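Local coordinates for protein histidine--tRNA ligase (Thermus thermophilus, PDB 1H4V) that catalyses the ATP-dependent attachment of L-histidine to tRNA(His), releasing AMP and diphosphate, and works as a homodimeric class II aminoacyl-tRNA synthetase, at residues Y129-E135 / R299-V303; S165-D171 / F228-A233; V182-H186 / L216-V222; A189-S194 / R212-L216; Y263-F269 / G285-L291. All coordinates share one frame; numbering follows the deposited sequence.

Interaction 1: residues Y129-E135 / R299-V303; sequences YEALGSE and RVPGV
Three backbone hydrogen bonds join Ala131 and Gly133 to Val303 and Pro301. Ala131 N gives a nearly linear bond to Val303 O (2.9 Å, 165° at the hydrogen), and the return bond from Val303 N to Ala131 O is longer at 3.2 Å and more bent. Beyond this hydrogen-bonded pair, Gly133 N reaches Pro301 O at 2.8 Å. Weaker CA-H...O contacts fill in between them, from Gly302 CA to Ala131 O and from Leu132 CA to Pro301 O. The segments include the end of strand 123-132 and the start of strand 302-308, antiparallel neighbours in the large sheet of the class II synthetase catalytic domain. At Leu132 and Gly302, a non-hydrogen-bonded pair, the CA atoms come within 4.4 Å; the glycine leaves its side of the sheet to Leu132, whose CD2 lies 4.0 Å from Gly302 CA.

Apolar contacts divide between the two faces. On one, Ala131 CB meets Val303 CG1, and Leu139 of helix 137-153 also touches Val303. On the other, Leu132 CB packs on Val300 CG1 at 4.0 Å, and Tyr90 of helix 83-92 touches both side chains. Val300 presents this branch because CG1 stands anti to its backbone N (chi1 177°). Past the strand end, the Pro301 ring lies against the loop at Gly133 and Ser134, with CB 3.4 Å from Ser134 O.

Among the charged groups, Glu135 is paired through OE1 in a salt bridge with Arg266.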
# COMPACT_ATOMS: atom_id res chain seq x y z
N TYR A 129 12.34 6.69 6.49
CA TYR A 129 13.41 7.19 5.65
C TYR A 129 14.71 6.71 6.29
O TYR A 129 14.90 6.86 7.49
CB TYR A 129 13.43 8.72 5.61
CG TYR A 129 14.70 9.25 4.99
CD1 TYR A 129 14.91 9.17 3.61
CD2 TYR A 129 15.71 9.79 5.78
CE1 TYR A 129 16.10 9.62 3.04
CE2 TYR A 129 16.90 10.24 5.22
CZ TYR A 129 17.08 10.16 3.85
OH TYR A 129 18.26 10.61 3.30
N GLU A 130 15.59 6.15 5.48
CA GLU A 130 16.86 5.63 5.98
C GLU A 130 18.02 5.93 5.02
O GLU A 130 17.93 5.70 3.81
CB GLU A 130 16.71 4.12 6.18
CG GLU A 130 16.84 3.61 7.61
CD GLU A 130 15.92 4.29 8.62
OE1 GLU A 130 16.44 4.85 9.60
OE2 GLU A 130 14.68 4.26 8.45
N ALA A 131 19.11 6.46 5.57
CA ALA A 131 20.32 6.76 4.82
C ALA A 131 21.38 5.85 5.43
O ALA A 131 21.85 6.10 6.54
CB ALA A 131 20.71 8.22 5.01
N LEU A 132 21.76 4.80 4.71
CA LEU A 132 22.73 3.83 5.21
C LEU A 132 24.07 3.85 4.49
O LEU A 132 24.13 4.05 3.28
CB LEU A 132 22.15 2.43 5.08
CG LEU A 132 20.71 2.28 5.56
CD1 LEU A 132 20.09 1.02 5.00
CD2 LEU A 132 20.71 2.27 7.06
N GLY A 133 25.14 3.62 5.26
CA GLY A 133 26.47 3.57 4.69
C GLY A 133 27.44 4.69 5.03
O GLY A 133 28.60 4.62 4.65
N SER A 134 26.99 5.72 5.73
CA SER A 134 27.89 6.81 6.05
C SER A 134 27.72 7.40 7.44
O SER A 134 26.62 7.44 7.98
CB SER A 134 27.74 7.92 5.00
OG SER A 134 28.58 9.02 5.31
N GLU A 135 28.83 7.87 8.01
CA GLU A 135 28.83 8.48 9.33
C GLU A 135 28.81 10.01 9.22
O GLU A 135 28.69 10.72 10.22
CB GLU A 135 30.09 8.04 10.09
CG GLU A 135 30.22 8.66 11.46
CD GLU A 135 29.23 8.08 12.46
OE1 GLU A 135 28.83 8.81 13.40
OE2 GLU A 135 28.85 6.90 12.30
N ARG A 299 29.61 -3.79 9.52
CA ARG A 299 29.28 -2.50 10.11
C ARG A 299 28.64 -1.63 9.04
O ARG A 299 29.19 -1.48 7.95
CB ARG A 299 30.55 -1.82 10.63
CG ARG A 299 30.35 -0.35 10.95
CD ARG A 299 31.67 0.34 11.25
NE ARG A 299 31.46 1.71 11.71
CZ ARG A 299 30.76 2.03 12.80
NH1 ARG A 299 30.20 1.07 13.53
NH2 ARG A 299 30.63 3.30 13.16
N VAL A 300 27.48 -1.07 9.34
CA VAL A 300 26.79 -0.19 8.40
C VAL A 300 26.20 1.00 9.14
O VAL A 300 25.19 0.87 9.82
CB VAL A 300 25.64 -0.90 7.66
CG1 VAL A 300 24.92 0.10 6.74
CG2 VAL A 300 26.18 -2.08 6.85
N PRO A 301 26.85 2.17 9.04
CA PRO A 301 26.37 3.39 9.71
C PRO A 301 24.99 3.74 9.17
O PRO A 301 24.72 3.55 7.98
CB PRO A 301 27.41 4.44 9.31
CG PRO A 301 28.64 3.63 9.00
CD PRO A 301 28.07 2.44 8.27
N GLY A 302 24.12 4.25 10.03
CA GLY A 302 22.79 4.59 9.56
C GLY A 302 22.16 5.72 10.32
O GLY A 302 22.50 5.98 11.47
N VAL A 303 21.25 6.42 9.66
CA VAL A 303 20.54 7.52 10.29
C VAL A 303 19.26 7.67 9.49
O VAL A 303 19.25 7.47 8.27
CB VAL A 303 21.38 8.83 10.25
CG1 VAL A 303 21.62 9.26 8.82
CG2 VAL A 303 20.66 9.93 11.01

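Interaction 2: residues S165-D171 / F228-A233; sequences SVGDPED and FLGEEA
With chi1 near -58°, Asp171 holds its carboxylate anti to its own carbonyl carbon and beside its backbone N, next to Gly230, while the similar chi1 of Leu229 (-60°) carries its two methyls to Ser165. Asp171 OD2 takes a weak, bent hydrogen bond from Gly230 N (2.8 Å, 144° at the hydrogen). The same oxygen accepts a straighter bond from Asp168 N at 2.9 Å, arriving on the anti side and 35° out of the carboxylate plane. A water also donates to OD2, so three donors converge on this buried atom. That water bridges to Asp168 OD2 and accepts from Ala233 N, linking the starts of two helices, 169-183 and 231-246, whose N-cap positions are Asp168 and Gly230. The contact thus joins the two places where the chain leaves and re-enters the catalytic regions. With a leucine in place of Asp171, Gly230 N and Asp168 N would probably be left without the acceptor they share, and the water without one of its anchors. At Ser165, OG closes an ST turn by accepting from Gly167 N at 3.1 Å, and Leu229 CD2 packs 3.4 Å from that hydroxyl. A second water connects Ser165 OG with Ala233 O. Ala233 CB fits against Gly167 CA at 3.8 Å. Asp168 OD1 is held by a salt bridge to Arg266.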
# COMPACT_ATOMS: atom_id res chain seq x y z
N SER A 165 21.80 14.02 21.51
CA SER A 165 22.77 12.99 21.18
C SER A 165 22.83 11.94 22.27
O SER A 165 22.60 12.24 23.44
CB SER A 165 24.16 13.60 20.99
OG SER A 165 25.14 12.58 20.85
N VAL A 166 23.14 10.71 21.88
CA VAL A 166 23.26 9.63 22.85
C VAL A 166 24.71 9.14 22.92
O VAL A 166 25.01 8.12 23.54
CB VAL A 166 22.32 8.45 22.52
CG1 VAL A 166 20.87 8.92 22.61
CG2 VAL A 166 22.62 7.92 21.13
N GLY A 167 25.60 9.90 22.26
CA GLY A 167 27.03 9.60 22.25
C GLY A 167 27.50 8.29 21.65
O GLY A 167 26.73 7.54 21.05
N ASP A 168 28.79 8.00 21.82
CA ASP A 168 29.37 6.77 21.32
C ASP A 168 29.26 5.71 22.41
O ASP A 168 29.13 6.04 23.59
CB ASP A 168 30.84 6.99 20.93
CG ASP A 168 30.99 8.00 19.80
OD1 ASP A 168 30.13 8.02 18.90
OD2 ASP A 168 31.98 8.77 19.82
N PRO A 169 29.31 4.42 22.04
CA PRO A 169 29.21 3.33 23.02
C PRO A 169 30.11 3.43 24.26
O PRO A 169 29.75 2.94 25.33
CB PRO A 169 29.46 2.07 22.19
CG PRO A 169 30.24 2.57 21.02
CD PRO A 169 29.57 3.87 20.70
N GLU A 170 31.28 4.05 24.11
CA GLU A 170 32.19 4.19 25.24
C GLU A 170 31.60 5.26 26.17
O GLU A 170 31.79 5.23 27.39
CB GLU A 170 33.58 4.63 24.78
CG GLU A 170 34.02 4.06 23.44
CD GLU A 170 33.63 4.96 22.25
OE1 GLU A 170 34.11 6.12 22.19
OE2 GLU A 170 32.85 4.49 21.39
N ASP A 171 30.88 6.21 25.57
CA ASP A 171 30.24 7.28 26.33
C ASP A 171 29.02 6.71 27.04
O ASP A 171 28.70 7.08 28.16
CB ASP A 171 29.79 8.42 25.41
CG ASP A 171 30.93 9.02 24.62
OD1 ASP A 171 32.08 9.04 25.11
OD2 ASP A 171 30.68 9.50 23.49
N PHE A 228 27.43 13.54 29.07
CA PHE A 228 28.43 12.48 28.94
C PHE A 228 28.95 12.24 27.52
O PHE A 228 29.57 11.22 27.24
CB PHE A 228 27.87 11.16 29.50
CG PHE A 228 27.67 11.17 30.99
CD1 PHE A 228 26.67 11.96 31.57
CD2 PHE A 228 28.48 10.40 31.83
CE1 PHE A 228 26.49 11.97 32.94
CE2 PHE A 228 28.30 10.42 33.21
CZ PHE A 228 27.31 11.20 33.77
N LEU A 229 28.71 13.19 26.62
CA LEU A 229 29.18 13.01 25.25
C LEU A 229 30.70 13.03 25.19
O LEU A 229 31.35 13.91 25.75
CB LEU A 229 28.60 14.09 24.33
CG LEU A 229 27.08 14.17 24.19
CD1 LEU A 229 26.75 15.11 23.03
CD2 LEU A 229 26.48 12.79 23.93
N GLY A 230 31.27 12.05 24.50
CA GLY A 230 32.71 11.99 24.36
C GLY A 230 33.20 13.04 23.37
O GLY A 230 32.40 13.76 22.78
N GLU A 231 34.52 13.10 23.18
CA GLU A 231 35.12 14.07 22.27
C GLU A 231 34.52 14.05 20.87
O GLU A 231 34.00 15.06 20.40
CB GLU A 231 36.63 13.82 22.19
CG GLU A 231 37.40 14.83 21.35
CD GLU A 231 37.38 16.22 21.95
OE1 GLU A 231 36.27 16.73 22.23
OE2 GLU A 231 38.47 16.82 22.13
N GLU A 232 34.59 12.89 20.21
CA GLU A 232 34.07 12.73 18.86
C GLU A 232 32.58 12.99 18.77
O GLU A 232 32.10 13.61 17.81
CB GLU A 232 34.37 11.31 18.35
CG GLU A 232 35.83 10.91 18.49
CD GLU A 232 36.20 9.70 17.65
OE1 GLU A 232 35.52 8.66 17.76
OE2 GLU A 232 37.18 9.78 16.88
N ALA A 233 31.85 12.53 19.78
CA ALA A 233 30.40 12.69 19.84
C ALA A 233 29.96 14.14 19.94
O ALA A 233 28.94 14.52 19.38
CB ALA A 233 29.84 11.90 21.01
O HOH W 1 26.63 12.96 18.60
O HOH W 2 32.58 10.49 21.76

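Interaction 3: residues V182-H186 / L216-V222; sequences VLSPH and LLKELGV
Leu220 sends both of its methyls into the opposing segment and makes several of the close contacts. Its CD1 lies 3.6 Å from Leu183 CD2, while CD2 rests over one face of the His186 imidazole as a CH-pi contact, 3.9 Å from the ring centroid and 25° off the normal, displaced toward NE2. The His186 ring is brought to Leu220's side by a chi1 of -68°, which sets CG beside the backbone N. Nearby, Val182 CG1 meets Val222 CG1 at 3.4 Å, the two side chains crossing at a slant. Replacing His186 by alanine would probably leave Leu220 CD2 without the flat surface it lies on and open a gap beside that methyl.

The remaining contacts are looser. Leu183 CD2 approaches Leu217 CD2 only to 4.2 Å, the two side chains crossing at about a right angle, and Leu216 CD2 stands 4.0 Å from His186 CB. No hydrogen bond crosses between the segments. Leu216, Leu217, Leu220 and Val222 are all only partly buried, whereas Leu183 is buried.

This is plain hydrophobic packing between the C-terminal end of helix 169-183, with the 3-10 segment after it, and the end of helix 211-220. The ends that meet here, 182-186 and 216-222, lie between the two catalytic regions; Leu217 also touches Leu206, and Leu216 continues onto Ala189 and Leu190 in the loop leading to helix 192-200.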
# COMPACT_ATOMS: atom_id res chain seq x y z
N VAL A 182 23.82 6.13 40.88
CA VAL A 182 22.71 6.97 41.31
C VAL A 182 21.39 6.24 41.54
O VAL A 182 20.63 6.59 42.45
CB VAL A 182 22.46 8.11 40.28
CG1 VAL A 182 21.12 8.77 40.54
CG2 VAL A 182 23.57 9.13 40.38
N LEU A 183 21.12 5.22 40.74
CA LEU A 183 19.86 4.50 40.87
C LEU A 183 19.88 3.25 41.74
O LEU A 183 18.83 2.75 42.12
CB LEU A 183 19.31 4.15 39.49
CG LEU A 183 18.91 5.36 38.64
CD1 LEU A 183 18.54 4.92 37.24
CD2 LEU A 183 17.75 6.07 39.31
N SER A 184 21.07 2.74 42.07
CA SER A 184 21.16 1.54 42.91
C SER A 184 20.60 1.76 44.31
O SER A 184 19.74 1.01 44.77
CB SER A 184 22.61 1.04 43.00
OG SER A 184 22.97 0.34 41.82
N PRO A 185 21.08 2.80 45.02
CA PRO A 185 20.57 3.06 46.37
C PRO A 185 19.08 3.42 46.42
O PRO A 185 18.55 3.78 47.47
CB PRO A 185 21.47 4.18 46.88
CG PRO A 185 21.88 4.89 45.62
CD PRO A 185 22.16 3.74 44.69
N HIS A 186 18.41 3.32 45.28
CA HIS A 186 16.98 3.62 45.19
C HIS A 186 16.26 2.46 44.51
O HIS A 186 15.14 2.60 44.02
CB HIS A 186 16.76 4.90 44.37
CG HIS A 186 17.26 6.14 45.03
ND1 HIS A 186 16.68 6.66 46.17
CD2 HIS A 186 18.28 6.97 44.71
CE1 HIS A 186 17.32 7.76 46.52
NE2 HIS A 186 18.29 7.97 45.65
N LEU A 216 10.20 8.22 40.16
CA LEU A 216 11.50 8.28 40.81
C LEU A 216 12.47 9.15 40.00
O LEU A 216 13.18 9.98 40.55
CB LEU A 216 12.08 6.87 40.96
CG LEU A 216 13.46 6.75 41.61
CD1 LEU A 216 13.38 7.14 43.08
CD2 LEU A 216 13.97 5.32 41.47
N LEU A 217 12.47 8.94 38.69
CA LEU A 217 13.34 9.69 37.80
C LEU A 217 13.07 11.19 37.87
O LEU A 217 14.00 12.00 37.90
CB LEU A 217 13.18 9.19 36.36
CG LEU A 217 13.58 7.71 36.21
CD1 LEU A 217 13.22 7.21 34.83
CD2 LEU A 217 15.07 7.56 36.47
N LYS A 218 11.79 11.55 37.92
CA LYS A 218 11.40 12.95 38.01
C LYS A 218 11.91 13.59 39.31
O LYS A 218 12.31 14.75 39.32
CB LYS A 218 9.88 13.07 37.93
N GLU A 219 11.88 12.82 40.40
CA GLU A 219 12.34 13.32 41.69
C GLU A 219 13.85 13.42 41.80
O GLU A 219 14.38 14.42 42.28
CB GLU A 219 11.83 12.44 42.83
N LEU A 220 14.55 12.37 41.37
CA LEU A 220 16.01 12.36 41.44
C LEU A 220 16.61 13.36 40.46
O LEU A 220 17.60 14.02 40.76
CB LEU A 220 16.55 10.96 41.15
CG LEU A 220 16.16 9.83 42.12
CD1 LEU A 220 16.93 8.57 41.77
CD2 LEU A 220 16.47 10.25 43.55
N GLY A 221 16.00 13.47 39.28
CA GLY A 221 16.51 14.39 38.28
C GLY A 221 17.98 14.11 38.00
O GLY A 221 18.83 14.98 38.18
N VAL A 222 18.27 12.89 37.56
CA VAL A 222 19.64 12.50 37.26
C VAL A 222 20.18 13.32 36.09
O VAL A 222 19.42 13.98 35.38
CB VAL A 222 19.73 10.98 36.92
CG1 VAL A 222 19.19 10.17 38.09
CG2 VAL A 222 18.94 10.66 35.65

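Interaction 4: residues A189-S194 / R212-L216; sequences ALSEDS and RDQAL
Ala189 opens the contact by setting its CB against the branched end of Leu216, 3.4 Å from CD2 and 3.5 Å from CD1. The segment is a connection leading into helix 192-200, laid along one side of helix 211-220 within the helical part between the two catalytic regions. Leu216 extends toward it with CG anti to its backbone N (chi1 179°), which puts both methyls within reach of the alanine. The carbonyl of Ala189 faces the aliphatic part of Arg212, with O 3.5 Å from CG.

At Leu190 the chain comes closest to the helix, and its CA lies 5.3 Å from that of Asp213. The side chain starts away from the helix, but CD2 still touches Leu216 CD2 at 3.4 Å. Leu190 crosses Asp213 at about a right angle, with CB and CD2 both close to OD1, so one carboxylate oxygen borders apolar carbon. Leu190 also packs on Ile205, which closes in from the following loop. Ser191 adds a marginal touch of its CB on the Arg212 CD methylene.

In the first turn of the helix, buried Ser194 supplies the polar tie between the segments. Its side chain also touches Ile205 and Ser208, and its hydroxyl has a weak further hydrogen bond with Arg197. Ser194 OG donates to Asp213 OD2 at 2.8 Å, meeting this oxygen from above the carboxylate plane, 57° out of it.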
# COMPACT_ATOMS: atom_id res chain seq x y z
N ALA A 189 12.60 1.56 44.63
CA ALA A 189 11.71 2.57 44.09
C ALA A 189 11.33 2.21 42.65
O ALA A 189 10.28 2.62 42.15
CB ALA A 189 12.38 3.94 44.13
N LEU A 190 12.19 1.43 42.00
CA LEU A 190 11.93 0.99 40.63
C LEU A 190 10.94 -0.18 40.72
O LEU A 190 10.09 -0.19 41.59
CB LEU A 190 13.23 0.51 39.97
CG LEU A 190 14.45 1.45 40.10
CD1 LEU A 190 15.72 0.76 39.60
CD2 LEU A 190 14.20 2.71 39.31
N SER A 191 11.05 -1.15 39.82
CA SER A 191 10.15 -2.29 39.81
C SER A 191 10.59 -3.36 38.82
O SER A 191 11.40 -3.09 37.94
CB SER A 191 8.73 -1.83 39.47
OG SER A 191 7.83 -2.92 39.49
N GLU A 192 10.02 -4.56 38.98
CA GLU A 192 10.32 -5.74 38.15
C GLU A 192 11.49 -5.54 37.19
O GLU A 192 12.66 -5.66 37.56
CB GLU A 192 9.08 -6.15 37.34
CG GLU A 192 8.13 -7.13 38.02
CD GLU A 192 6.88 -7.40 37.18
OE1 GLU A 192 6.85 -6.95 36.02
OE2 GLU A 192 5.96 -8.06 37.70
N ASP A 193 11.14 -5.22 35.96
CA ASP A 193 12.08 -5.01 34.87
C ASP A 193 13.19 -4.01 35.16
O ASP A 193 14.37 -4.31 34.94
CB ASP A 193 11.29 -4.53 33.65
N SER A 194 12.81 -2.81 35.63
CA SER A 194 13.77 -1.76 35.94
C SER A 194 14.82 -2.21 36.93
O SER A 194 15.96 -1.74 36.90
CB SER A 194 13.05 -0.52 36.47
OG SER A 194 12.43 0.19 35.42
N ARG A 212 5.59 4.39 37.78
CA ARG A 212 6.34 4.29 39.03
C ARG A 212 7.81 4.65 38.78
O ARG A 212 8.43 5.34 39.59
CB ARG A 212 6.23 2.88 39.61
CG ARG A 212 7.00 2.67 40.91
CD ARG A 212 6.63 1.35 41.59
NE ARG A 212 5.26 1.35 42.09
CZ ARG A 212 4.69 0.34 42.74
NH1 ARG A 212 5.37 -0.77 42.97
NH2 ARG A 212 3.43 0.44 43.16
N ASP A 213 8.36 4.17 37.67
CA ASP A 213 9.74 4.46 37.32
C ASP A 213 9.92 5.92 36.91
O ASP A 213 10.91 6.55 37.27
CB ASP A 213 10.21 3.56 36.17
CG ASP A 213 10.48 2.13 36.61
OD1 ASP A 213 11.28 1.94 37.55
OD2 ASP A 213 9.91 1.20 36.01
N GLN A 214 8.95 6.44 36.16
CA GLN A 214 9.00 7.83 35.71
C GLN A 214 8.97 8.78 36.90
O GLN A 214 9.54 9.88 36.86
CB GLN A 214 7.82 8.13 34.78
CG GLN A 214 7.82 7.31 33.50
CD GLN A 214 6.57 7.54 32.67
OE1 GLN A 214 5.45 7.34 33.14
NE2 GLN A 214 6.76 7.95 31.42
N ALA A 215 8.30 8.35 37.97
CA ALA A 215 8.18 9.15 39.18
C ALA A 215 9.52 9.33 39.88
O ALA A 215 9.94 10.46 40.15
CB ALA A 215 7.18 8.51 40.13
N LEU A 216 10.20 8.22 40.16
CA LEU A 216 11.50 8.28 40.81
C LEU A 216 12.47 9.15 40.00
O LEU A 216 13.18 9.98 40.55
CB LEU A 216 12.08 6.87 40.96
CG LEU A 216 13.46 6.75 41.61
CD1 LEU A 216 13.38 7.14 43.08
CD2 LEU A 216 13.97 5.32 41.47

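Interaction 5: residues Y263-F269 / G285-L291; sequences YYVRTAF and GGRYDGL
Tyr263 and Leu291 pack side by side at one end of a beta hairpin whose strands, 267-272 and 281-287, are antiparallel members of the catalytic sheet. From Tyr263 CB, 3.6 Å from Leu291 N, the side chain runs along the start of the helix after Gly290. CG and CD1 lie near Leu291 CB, and the CD1 edge also meets Tyr288 CB in the plane of the ring. CE1 lies over one face of the Tyr264 ring. Farther out, CE2 and CZ are each 4.1 Å from Leu291 CD1, which sits over the centre of their ring, 11° off its normal, as a CH-pi contact. The ring reaches this methyl because CG stands between the backbone N and the carbonyl carbon (chi1 62°).

In the hairpin proper, Phe269 and Gly285 form a hydrogen-bonded pair, from Phe269 N to Gly285 O at 3.0 Å and from Gly285 N to Phe269 O. The Phe269 ring folds back over the Gly285 backbone, while Ala143, Val144 and Leu147 of helix 137-153 touch the same side chain. Next to it, Gly286 faces Ala268 so closely, with CA atoms 4.1 Å apart, that a side chain there would collide with the opposite strand. Arg287 N then binds Thr267 O; before the corner at Arg266, Val265 N binds Arg287 O.

The Arg287 side chain runs beside Val265, turning at chi3 to present its guanidinium. NH2 forms a salt bridge with Asp140. NH1 forms a second, donating in the guanidinium plane to the syn lone pair of Asp289 OD2 at 3.2 Å, an oxygen that also accepts from Gly302 N.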
# COMPACT_ATOMS: atom_id res chain seq x y z
N TYR A 263 22.32 -0.11 20.19
CA TYR A 263 22.75 0.20 18.83
C TYR A 263 22.50 1.64 18.40
O TYR A 263 22.92 2.04 17.31
CB TYR A 263 22.13 -0.79 17.83
CG TYR A 263 20.62 -0.81 17.73
CD1 TYR A 263 19.93 0.18 17.03
CD2 TYR A 263 19.88 -1.85 18.29
CE1 TYR A 263 18.55 0.14 16.88
CE2 TYR A 263 18.50 -1.90 18.15
CZ TYR A 263 17.84 -0.91 17.44
OH TYR A 263 16.47 -0.96 17.30
N TYR A 264 21.85 2.42 19.25
CA TYR A 264 21.60 3.83 18.94
C TYR A 264 22.84 4.61 19.30
O TYR A 264 23.40 4.45 20.39
CB TYR A 264 20.39 4.36 19.70
CG TYR A 264 19.07 3.88 19.15
CD1 TYR A 264 18.29 2.96 19.85
CD2 TYR A 264 18.60 4.35 17.92
CE1 TYR A 264 17.07 2.51 19.34
CE2 TYR A 264 17.39 3.90 17.40
CZ TYR A 264 16.63 2.99 18.12
OH TYR A 264 15.43 2.57 17.61
N VAL A 265 23.27 5.48 18.39
CA VAL A 265 24.47 6.26 18.59
C VAL A 265 24.29 7.71 18.13
O VAL A 265 23.48 8.00 17.24
CB VAL A 265 25.65 5.58 17.83
CG1 VAL A 265 26.35 6.55 16.91
CG2 VAL A 265 26.62 4.96 18.82
N ARG A 266 25.05 8.61 18.74
CA ARG A 266 25.01 10.03 18.41
C ARG A 266 23.61 10.61 18.21
O ARG A 266 22.72 10.39 19.04
CB ARG A 266 25.89 10.29 17.18
CG ARG A 266 27.33 9.87 17.42
CD ARG A 266 28.30 10.19 16.29
NE ARG A 266 29.62 9.69 16.66
CZ ARG A 266 30.74 9.87 15.97
NH1 ARG A 266 30.73 10.55 14.83
NH2 ARG A 266 31.87 9.37 16.42
N THR A 267 23.43 11.34 17.12
CA THR A 267 22.17 12.01 16.80
C THR A 267 20.84 11.33 17.13
O THR A 267 20.63 10.16 16.85
CB THR A 267 22.11 12.39 15.30
OG1 THR A 267 23.35 12.99 14.92
CG2 THR A 267 21.00 13.39 15.05
N ALA A 268 19.95 12.11 17.72
CA ALA A 268 18.61 11.66 18.05
C ALA A 268 17.79 12.93 17.88
O ALA A 268 18.28 14.02 18.18
CB ALA A 268 18.53 11.17 19.47
N PHE A 269 16.56 12.81 17.40
CA PHE A 269 15.75 13.99 17.21
C PHE A 269 14.29 13.66 17.10
O PHE A 269 13.92 12.52 16.83
CB PHE A 269 16.20 14.74 15.94
CG PHE A 269 15.98 13.98 14.68
CD1 PHE A 269 14.79 14.10 13.98
CD2 PHE A 269 16.97 13.12 14.19
CE1 PHE A 269 14.57 13.38 12.80
CE2 PHE A 269 16.77 12.40 13.01
CZ PHE A 269 15.56 12.53 12.31
N GLY A 285 13.80 10.31 15.03
CA GLY A 285 14.75 9.28 14.66
C GLY A 285 16.16 9.56 15.13
O GLY A 285 16.38 10.11 16.20
N GLY A 286 17.12 9.16 14.32
CA GLY A 286 18.50 9.38 14.69
C GLY A 286 19.42 8.33 14.10
O GLY A 286 19.01 7.51 13.28
N ARG A 287 20.68 8.37 14.53
CA ARG A 287 21.71 7.47 14.05
C ARG A 287 21.67 6.14 14.81
O ARG A 287 21.38 6.12 16.01
CB ARG A 287 23.06 8.18 14.17
CG ARG A 287 24.27 7.43 13.68
CD ARG A 287 25.44 8.39 13.54
NE ARG A 287 25.29 9.27 12.37
CZ ARG A 287 25.46 8.86 11.12
NH1 ARG A 287 25.78 7.60 10.87
NH2 ARG A 287 25.32 9.71 10.11
N TYR A 288 21.96 5.05 14.11
CA TYR A 288 21.93 3.71 14.71
C TYR A 288 22.97 2.78 14.10
O TYR A 288 22.64 1.74 13.54
CB TYR A 288 20.55 3.10 14.51
CG TYR A 288 20.10 3.18 13.07
CD1 TYR A 288 20.54 2.26 12.12
CD2 TYR A 288 19.27 4.22 12.65
CE1 TYR A 288 20.16 2.36 10.79
CE2 TYR A 288 18.88 4.33 11.32
CZ TYR A 288 19.34 3.40 10.40
OH TYR A 288 18.99 3.54 9.08
N ASP A 289 24.24 3.15 14.26
CA ASP A 289 25.34 2.39 13.69
C ASP A 289 25.55 0.90 14.01
O ASP A 289 26.17 0.19 13.22
CB ASP A 289 26.64 3.17 13.94
CG ASP A 289 26.60 4.57 13.32
OD1 ASP A 289 27.52 5.37 13.58
OD2 ASP A 289 25.63 4.87 12.58
N GLY A 290 25.05 0.39 15.13
CA GLY A 290 25.27 -1.02 15.44
C GLY A 290 24.17 -2.03 15.12
O GLY A 290 24.29 -3.21 15.46
N LEU A 291 23.11 -1.59 14.44
CA LEU A 291 22.00 -2.48 14.12
C LEU A 291 22.34 -3.55 13.08
O LEU A 291 21.88 -4.69 13.18
CB LEU A 291 20.79 -1.65 13.66
CG LEU A 291 19.55 -2.42 13.18
CD1 LEU A 291 18.97 -3.24 14.31
CD2 LEU A 291 18.53 -1.44 12.66
O HOH W 3 20.34 7.90 17.86

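From the N terminus, the end of strand 123-132, in 129-135, is later met by 299-303, which closes interaction 1, the longest loop, containing all the others. Inside it, interaction 2 spans from 165-171 to 228-233; within that, interaction 3 encloses interaction 4, so three contacts form successive shells, the inner two sharing Leu216 and helix 211-220. After interaction 2 closes, the chain makes the hairpin of interaction 5, in series. Interactions 1 and 5 touch through neighbouring strands of the catalytic sheet, and a salt bridge from Asp168 to Arg266 joins interaction 2 to interaction 5. Interactions 3 and 4 lie apart, both centred about 25 Å from interaction 5, and join helices 169-183, 192-200 and 211-220.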